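Blr6230 protein (Bradyrhizobium diazoefficiens USDA 110, PDB 5NGG) is a subclass B3 metallo-beta-lactamase that probably hydrolyses the beta-lactam ring of antibiotics with zinc ions in its active site. Local coordinates at residues H172-M186 / V197-R209. Residues are numbered along the deposited sequence; the frame is centred on the assembly and turned at random. Where two conformers were deposited one is given.
Sequences HATPGHSPGCTSWEM and VLFFCSGTVALNR. With ZN (zinc ion), chain E; ZN (zinc ion), chain D; ACT (acetate ion), chain F.
His-172 meets the CD1 methyl of Leu-198 obliquely with CD2; its ND1 binds a zinc ion together with Glu-158 and Lys-229, while NE2 donates to OE1 of Glu-185 at 2.7 Å on the anti side of the carboxylate. Thr-174 brings OG1 to 3.1 Å from SG of Cys-201 and hydrogen-bonds through it to Ser-183 OG, which also accepts from Cys-201 N. A water donates to the carbonyls of Thr-174 and Ser-202 and accepts from His-177 N. In this loop of the metallo-beta-lactamase fold, with CG anti to the backbone N (chi1 -179°), the His-177 ring projects toward 202-206 and NE2 binds the active-site zinc, shared with His-101 and His-103. On the side of the imidazole away from the zinc, His-177 ND1 donates to Thr-204 O at 2.8 Å, nearly straight (173°) and in the ring plane; this bond and the zinc together fix the ring's rotation. Ser-202 OG lies over one ring face. It and Thr-204 OG1 both donate to the acetate atom O, each at 2.7 Å. The His-177 carbonyl accepts from Asn-208 ND2, above the carbonyl plane, and a second water links it to Asn-208 OD1, also bonded to Tyr-136 OH. A Cys-181–Cys-201 disulfide closes the open end of the antiparallel hairpin 182-190/193-199. There Trp-184 and Phe-199 exchange two backbone hydrogen bonds, as do Met-186 and Val-197. Met-186 SD lies at the Phe-199 ring edge, 3.9 Å from CE1, a Met-aromatic contact.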
ATOM      1  N   HIS A 172       9.939   6.785   0.936  1.00  9.29           N
ATOM      2  CA  HIS A 172      10.892   6.297  -0.056  1.00  9.72           C
ATOM      3  C   HIS A 172      10.218   6.188  -1.411  1.00 10.00           C
ATOM      4  O   HIS A 172       9.158   5.584  -1.529  1.00 10.73           O
ATOM      5  CB  HIS A 172      11.433   4.933   0.332  1.00 10.00           C
ATOM      6  CG  HIS A 172      12.246   4.942   1.569  1.00 10.95           C
ATOM      7  ND1 HIS A 172      13.594   5.210   1.578  1.00 12.27           N
ATOM      8  CD2 HIS A 172      11.885   4.749   2.851  1.00 12.28           C
ATOM      9  CE1 HIS A 172      14.039   5.153   2.819  1.00 13.77           C
ATOM     10  NE2 HIS A 172      13.020   4.867   3.610  1.00 14.57           N
ATOM     11  N   ALA A 173      10.848   6.741  -2.444  1.00 10.35           N
ATOM     12  CA  ALA A 173      10.297   6.670  -3.793  1.00  9.90           C
ATOM     13  C   ALA A 173      10.614   5.309  -4.372  1.00 10.09           C
ATOM     14  O   ALA A 173      11.773   4.970  -4.593  1.00 11.79           O
ATOM     15  CB  ALA A 173      10.864   7.784  -4.655  1.00 11.82           C
ATOM     16  N   THR A 174       9.566   4.512  -4.588  1.00  9.28           N
ATOM     17  CA  THR A 174       9.689   3.159  -5.101  1.00  9.97           C
ATOM     18  C   THR A 174       8.706   2.991  -6.274  1.00  9.60           C
ATOM     19  O   THR A 174       7.823   2.124  -6.238  1.00  9.18           O
ATOM     20  CB  THR A 174       9.426   2.114  -3.994  1.00 10.10           C
ATOM     21  OG1 THR A 174       8.225   2.454  -3.289  1.00  9.99           O
ATOM     22  CG2 THR A 174      10.549   2.083  -2.988  1.00 11.09           C
ATOM     23  N   PRO A 175       8.897   3.792  -7.350  1.00  9.99           N
ATOM     24  CA  PRO A 175       7.980   3.760  -8.484  1.00 10.07           C
ATOM     25  C   PRO A 175       8.032   2.469  -9.290  1.00  9.71           C
ATOM     26  O   PRO A 175       8.953   1.664  -9.156  1.00 10.04           O
ATOM     27  CB  PRO A 175       8.444   4.945  -9.339  1.00 12.13           C
ATOM     28  CG  PRO A 175       9.913   5.021  -9.062  1.00 13.32           C
ATOM     29  CD  PRO A 175       9.994   4.760  -7.571  1.00 11.36           C
ATOM     30  N   GLY A 176       7.030   2.306 -10.140  1.00  9.26           N
ATOM     31  CA  GLY A 176       6.910   1.168 -11.061  1.00  9.62           C
ATOM     32  C   GLY A 176       5.468   0.745 -11.097  1.00  9.12           C
ATOM     33  O   GLY A 176       4.763   0.961 -12.089  1.00  9.73           O
ATOM     34  N   HIS A 177       4.978   0.192  -9.988  1.00  8.27           N
ATOM     35  CA  HIS A 177       3.593  -0.229  -9.939  1.00  8.15           C
ATOM     36  C   HIS A 177       2.654   0.994 -10.156  1.00  8.15           C
ATOM     37  O   HIS A 177       1.576   0.852 -10.749  1.00  7.95           O
ATOM     38  CB  HIS A 177       3.322  -0.969  -8.616  1.00  8.42           C
ATOM     39  CG  HIS A 177       1.924  -1.463  -8.481  1.00  7.58           C
ATOM     40  ND1 HIS A 177       1.480  -2.655  -9.003  1.00  7.76           N
ATOM     41  CD2 HIS A 177       0.854  -0.883  -7.910  1.00  7.41           C
ATOM     42  CE1 HIS A 177       0.190  -2.793  -8.720  1.00  7.91           C
ATOM     43  NE2 HIS A 177      -0.219  -1.725  -8.074  1.00  7.49           N
ATOM     44  N   SER A 178       3.059   2.161  -9.651  0.70  7.96           N
ATOM     45  CA  SER A 178       2.478   3.439 -10.050  0.70  7.97           C
ATOM     46  C   SER A 178       3.628   4.437 -10.131  0.70  8.15           C
ATOM     47  O   SER A 178       4.697   4.195  -9.554  0.70  8.78           O
ATOM     48  CB  SER A 178       1.415   3.914  -9.050  0.70  8.16           C
ATOM     49  OG  SER A 178       2.021   4.409  -7.856  0.70  8.35           O
ATOM     50  N   PRO A 179       3.420   5.570 -10.809  1.00  9.24           N
ATOM     51  CA  PRO A 179       4.537   6.510 -10.940  1.00 10.72           C
ATOM     52  C   PRO A 179       4.989   7.148  -9.624  1.00 10.46           C
ATOM     53  O   PRO A 179       6.171   7.490  -9.485  1.00 12.46           O
ATOM     54  CB  PRO A 179       4.031   7.542 -11.960  1.00 13.20           C
ATOM     55  CG  PRO A 179       2.557   7.426 -11.911  1.00 14.35           C
ATOM     56  CD  PRO A 179       2.264   5.982 -11.632  1.00 11.10           C
ATOM     57  N   GLY A 180       4.054   7.312  -8.700  1.00  9.34           N
ATOM     58  CA  GLY A 180       4.313   7.936  -7.402  1.00  9.46           C
ATOM     59  C   GLY A 180       4.292   6.974  -6.226  1.00  9.20           C
ATOM     60  O   GLY A 180       4.207   7.426  -5.084  1.00  9.92           O
ATOM     61  N   CYS A 181       4.442   5.675  -6.495  1.00  8.72           N
ATOM     62  CA  CYS A 181       4.416   4.627  -5.472  1.00  8.22           C
ATOM     63  C   CYS A 181       5.466   4.958  -4.383  1.00  8.44           C
ATOM     64  O   CYS A 181       6.660   5.158  -4.719  1.00  9.90           O
ATOM     65  CB  CYS A 181       4.750   3.306  -6.187  1.00  9.91           C
ATOM     66  SG  CYS A 181       4.105   1.736  -5.559  1.00 11.54           S
ATOM     67  N   THR A 182       4.994   5.047  -3.138  1.00  7.96           N
ATOM     68  CA  THR A 182       5.809   5.481  -2.006  1.00  8.38           C
ATOM     69  C   THR A 182       5.760   4.414  -0.933  1.00  7.53           C
ATOM     70  O   THR A 182       4.687   4.040  -0.450  1.00  8.69           O
ATOM     71  CB  THR A 182       5.288   6.813  -1.455  1.00  9.36           C
ATOM     72  OG1 THR A 182       5.314   7.797  -2.509  1.00 11.07           O
ATOM     73  CG2 THR A 182       6.135   7.311  -0.291  1.00 10.20           C
ATOM     74  N   SER A 183       6.928   3.931  -0.549  1.00  7.73           N
ATOM     75  CA  SER A 183       7.083   3.008   0.565  1.00  7.55           C
ATOM     76  C   SER A 183       7.455   3.798   1.811  1.00  7.99           C
ATOM     77  O   SER A 183       8.313   4.666   1.766  1.00 11.07           O
ATOM     78  CB  SER A 183       8.160   1.971   0.246  1.00  8.57           C
ATOM     79  OG  SER A 183       7.779   1.175  -0.880  1.00  9.00           O
ATOM     80  N   TRP A 184       6.778   3.517   2.921  1.00  7.28           N
ATOM     81  CA  TRP A 184       6.911   4.339   4.124  1.00  7.66           C
ATOM     82  C   TRP A 184       7.645   3.579   5.234  1.00  7.95           C
ATOM     83  O   TRP A 184       7.243   2.478   5.593  1.00  8.31           O
ATOM     84  CB  TRP A 184       5.516   4.714   4.618  1.00  8.01           C
ATOM     85  CG  TRP A 184       4.757   5.642   3.728  1.00  8.14           C
ATOM     86  CD1 TRP A 184       3.816   5.325   2.788  1.00  8.58           C
ATOM     87  CD2 TRP A 184       4.901   7.055   3.685  1.00  8.80           C
ATOM     88  NE1 TRP A 184       3.353   6.451   2.187  1.00  9.09           N
ATOM     89  CE2 TRP A 184       3.993   7.538   2.722  1.00  8.51           C
ATOM     90  CE3 TRP A 184       5.690   7.974   4.387  1.00  9.36           C
ATOM     91  CZ2 TRP A 184       3.841   8.905   2.463  1.00  9.84           C
ATOM     92  CZ3 TRP A 184       5.557   9.298   4.115  1.00 10.56           C
ATOM     93  CH2 TRP A 184       4.624   9.765   3.176  1.00 10.37           C
ATOM     94  N   GLU A 185       8.708   4.184   5.759  1.00  8.59           N
ATOM     95  CA  GLU A 185       9.515   3.561   6.805  1.00  9.02           C
ATOM     96  C   GLU A 185       9.228   4.192   8.166  1.00  8.80           C
ATOM     97  O   GLU A 185       9.108   5.410   8.294  1.00 10.00           O
ATOM     98  CB  GLU A 185      10.987   3.730   6.464  1.00  9.73           C
ATOM     99  CG  GLU A 185      11.940   3.099   7.455  1.00 13.71           C
ATOM    100  CD  GLU A 185      13.402   3.272   7.078  1.00 17.19           C
ATOM    101  OE1 GLU A 185      13.720   3.975   6.074  1.00 24.69           O
ATOM    102  OE2 GLU A 185      14.241   2.713   7.833  1.00 20.48           O
ATOM    103  N   MET A 186       9.137   3.357   9.194  1.00  8.59           N
ATOM    104  CA  MET A 186       9.010   3.867  10.572  0.70 10.19           C
ATOM    105  C   MET A 186       9.597   2.887  11.553  1.00  9.37           C
ATOM    106  O   MET A 186       9.741   1.708  11.268  1.00 11.45           O
ATOM    107  CB  MET A 186       7.577   4.205  10.970  0.70 10.58           C
ATOM    108  CG  MET A 186       6.635   3.022  11.040  0.70 10.57           C
ATOM    109  SD  MET A 186       4.999   3.455  11.686  0.70 10.95           S
ATOM    110  CE  MET A 186       5.358   3.555  13.436  0.70 11.23           C
ATOM    111  N   VAL A 197      10.221  -0.812  10.213  1.00  8.77           N
ATOM    112  CA  VAL A 197       9.066  -1.289   9.443  1.00  8.26           C
ATOM    113  C   VAL A 197       9.057  -0.592   8.085  1.00  8.30           C
ATOM    114  O   VAL A 197       9.289   0.621   8.030  1.00  9.19           O
ATOM    115  CB  VAL A 197       7.763  -0.966  10.196  1.00  8.94           C
ATOM    116  CG1 VAL A 197       6.538  -1.419   9.398  1.00  8.78           C
ATOM    117  CG2 VAL A 197       7.754  -1.563  11.598  1.00 10.00           C
ATOM    118  N   LEU A 198       8.770  -1.342   7.019  1.00  7.98           N
ATOM    119  CA  LEU A 198       8.475  -0.731   5.724  1.00  7.93           C
ATOM    120  C   LEU A 198       7.089  -1.112   5.300  1.00  7.70           C
ATOM    121  O   LEU A 198       6.798  -2.291   5.086  1.00  8.19           O
ATOM    122  CB  LEU A 198       9.477  -1.140   4.648  1.00  9.01           C
ATOM    123  CG  LEU A 198       9.416  -0.324   3.350  1.00  8.73           C
ATOM    124  CD1 LEU A 198       9.939   1.081   3.577  1.00  9.59           C
ATOM    125  CD2 LEU A 198      10.147  -1.017   2.222  1.00 10.46           C
ATOM    126  N   PHE A 199       6.234  -0.096   5.081  1.00  7.34           N
ATOM    127  CA  PHE A 199       4.992  -0.285   4.334  1.00  7.14           C
ATOM    128  C   PHE A 199       5.398  -0.189   2.852  1.00  7.38           C
ATOM    129  O   PHE A 199       5.454   0.898   2.273  1.00  8.37           O
ATOM    130  CB  PHE A 199       3.981   0.796   4.693  1.00  7.91           C
ATOM    131  CG  PHE A 199       3.560   0.802   6.141  1.00  7.60           C
ATOM    132  CD1 PHE A 199       4.254   1.544   7.104  1.00  8.57           C
ATOM    133  CD2 PHE A 199       2.430   0.114   6.551  1.00  7.93           C
ATOM    134  CE1 PHE A 199       3.818   1.578   8.418  1.00  8.96           C
ATOM    135  CE2 PHE A 199       2.011   0.129   7.859  1.00  8.53           C
ATOM    136  CZ  PHE A 199       2.715   0.859   8.793  1.00  8.67           C
ATOM    137  N   PHE A 200       5.741  -1.337   2.269  1.00  8.21           N
ATOM    138  CA  PHE A 200       6.177  -1.406   0.880  1.00  8.81           C
ATOM    139  C   PHE A 200       4.972  -1.091  -0.007  1.00  9.19           C
ATOM    140  O   PHE A 200       3.863  -1.520   0.275  1.00 13.02           O
ATOM    141  CB  PHE A 200       6.752  -2.799   0.608  1.00  9.85           C
ATOM    142  CG  PHE A 200       7.208  -2.995  -0.817  1.00 10.61           C
ATOM    143  CD1 PHE A 200       8.231  -2.225  -1.329  1.00 11.83           C
ATOM    144  CD2 PHE A 200       6.606  -3.955  -1.650  1.00 11.61           C
ATOM    145  CE1 PHE A 200       8.671  -2.387  -2.634  1.00 13.14           C
ATOM    146  CE2 PHE A 200       7.016  -4.096  -2.969  1.00 13.08           C
ATOM    147  CZ  PHE A 200       8.056  -3.325  -3.462  1.00 14.44           C
ATOM    148  N   CYS A 201       5.195  -0.346  -1.085  1.00  8.76           N
ATOM    149  CA  CYS A 201       4.065   0.174  -1.841  1.00  8.79           C
ATOM    150  C   CYS A 201       3.410  -0.752  -2.815  1.00  9.68           C
ATOM    151  O   CYS A 201       2.309  -0.423  -3.248  1.00 12.37           O
ATOM    152  CB  CYS A 201       4.463   1.474  -2.550  1.00 10.40           C
ATOM    153  SG  CYS A 201       5.469   1.261  -4.005  1.00 11.38           S
ATOM    154  N   SER A 202       4.091  -1.824  -3.194  1.00 10.78           N
ATOM    155  CA  SER A 202       3.742  -2.809  -4.272  1.00 10.55           C
ATOM    156  C   SER A 202       4.765  -2.749  -5.378  1.00 10.08           C
ATOM    157  O   SER A 202       5.090  -1.658  -5.840  1.00 12.57           O
ATOM    158  CB  SER A 202       2.389  -2.642  -4.965  1.00 12.15           C
ATOM    159  OG  SER A 202       2.330  -3.604  -6.013  1.00 14.82           O
ATOM    160  N   GLY A 203       5.174  -3.926  -5.853  1.00 10.37           N
ATOM    161  CA  GLY A 203       6.022  -4.041  -7.039  1.00  9.57           C
ATOM    162  C   GLY A 203       5.522  -5.046  -8.068  1.00  9.17           C
ATOM    163  O   GLY A 203       6.323  -5.543  -8.866  1.00 10.31           O
ATOM    164  N   THR A 204       4.223  -5.332  -8.071  1.00  9.04           N
ATOM    165  CA  THR A 204       3.643  -6.269  -9.017  1.00  8.92           C
ATOM    166  C   THR A 204       3.415  -5.582 -10.374  1.00  7.93           C
ATOM    167  O   THR A 204       3.223  -4.358 -10.428  1.00  8.20           O
ATOM    168  CB  THR A 204       2.303  -6.818  -8.527  1.00  9.68           C
ATOM    169  OG1 THR A 204       1.413  -5.727  -8.401  1.00  9.77           O
ATOM    170  CG2 THR A 204       2.438  -7.564  -7.188  1.00 12.17           C
ATOM    171  N   VAL A 205       3.416  -6.357 -11.456  1.00  8.88           N
ATOM    172  CA  VAL A 205       3.053  -5.838 -12.769  1.00  8.87           C
ATOM    173  C   VAL A 205       1.546  -5.583 -12.868  1.00  8.42           C
ATOM    174  O   VAL A 205       1.118  -4.528 -13.352  1.00  8.99           O
ATOM    175  CB  VAL A 205       3.548  -6.767 -13.882  1.00  9.80           C
ATOM    176  CG1 VAL A 205       3.041  -6.304 -15.237  1.00 10.92           C
ATOM    177  CG2 VAL A 205       5.083  -6.785 -13.894  1.00 11.36           C
ATOM    178  N   ALA A 206       0.750  -6.553 -12.412  1.00  9.31           N
ATOM    179  CA  ALA A 206      -0.709  -6.428 -12.307  1.00  9.14           C
ATOM    180  C   ALA A 206      -1.269  -5.955 -13.661  1.00  8.76           C
ATOM    181  O   ALA A 206      -1.005  -6.626 -14.666  1.00 10.20           O
ATOM    182  CB  ALA A 206      -1.064  -5.542 -11.114  1.00  9.49           C
ATOM    183  N   LEU A 207      -2.019  -4.855 -13.715  1.00  8.64           N
ATOM    184  CA  LEU A 207      -2.673  -4.387 -14.940  1.00  9.11           C
ATOM    185  C   LEU A 207      -1.782  -3.494 -15.793  1.00  8.88           C
ATOM    186  O   LEU A 207      -2.217  -3.042 -16.840  1.00  9.59           O
ATOM    187  CB  LEU A 207      -3.976  -3.645 -14.618  1.00 11.12           C
ATOM    188  CG  LEU A 207      -5.039  -4.460 -13.905  1.00 12.90           C
ATOM    189  CD1 LEU A 207      -6.227  -3.548 -13.660  1.00 15.92           C
ATOM    190  CD2 LEU A 207      -5.439  -5.707 -14.704  1.00 15.20           C
ATOM    191  N   ASN A 208      -0.564  -3.196 -15.355  1.00  8.48           N
ATOM    192  CA  ASN A 208       0.256  -2.246 -16.105  1.00  9.15           C
ATOM    193  C   ASN A 208       0.791  -2.792 -17.431  1.00  9.36           C
ATOM    194  O   ASN A 208       1.115  -3.971 -17.558  1.00 10.03           O
ATOM    195  CB  ASN A 208       1.430  -1.783 -15.256  1.00  8.85           C
ATOM    196  CG  ASN A 208       0.993  -0.907 -14.106  1.00  8.50           C
ATOM    197  OD1 ASN A 208      -0.016  -0.169 -14.192  1.00  9.31           O
ATOM    198  ND2 ASN A 208       1.752  -0.930 -13.034  1.00  9.14           N
ATOM    199  N   ARG A 209       0.864  -1.896 -18.405  1.00  9.10           N
ATOM    200  CA  ARG A 209       1.488  -2.181 -19.698  1.00  9.81           C
ATOM    201  C   ARG A 209       2.938  -1.686 -19.620  1.00 10.12           C
ATOM    202  O   ARG A 209       3.195  -0.531 -19.288  1.00 11.10           O
ATOM    203  CB  ARG A 209       0.740  -1.440 -20.801  1.00 10.61           C
ATOM    204  CG  ARG A 209      -0.712  -1.870 -20.942  1.00 12.59           C
ATOM    205  CD  ARG A 209      -1.355  -1.358 -22.234  1.00 13.67           C
ATOM    206  NE  ARG A 209      -1.215   0.096 -22.324  1.00 14.14           N
ATOM    207  CZ  ARG A 209      -2.028   0.998 -21.760  1.00 15.05           C
ATOM    208  NH1 ARG A 209      -3.163   0.638 -21.171  1.00 17.39           N
ATOM    209  NH2 ARG A 209      -1.726   2.294 -21.842  1.00 19.09           N
TER
HETATM  210 ZN    ZN E 303      14.942   5.559   0.085  1.00 12.96          ZN
HETATM  211 ZN    ZN D 302      -2.072  -1.118  -7.388  1.00  7.71          ZN
HETATM  212  C   ACT F 304      -1.114  -4.520  -6.165  1.00 11.87           C
HETATM  213  O   ACT F 304       0.040  -4.971  -6.213  1.00 13.56           O
HETATM  214  OXT ACT F 304      -1.394  -3.513  -5.462  1.00  8.98           O
HETATM  215  CH3 ACT F 304      -2.159  -5.240  -6.961  1.00 16.36           C
HETATM  216  O   HOH W   1       6.647  -0.165  -7.636  1.00 10.58           O
HETATM  217  O   HOH W   2      -0.158   2.177 -12.457  1.00  9.63           O
HETATM  218  O   HOH W   3      -3.488  -2.201  -6.884  1.00  7.07           O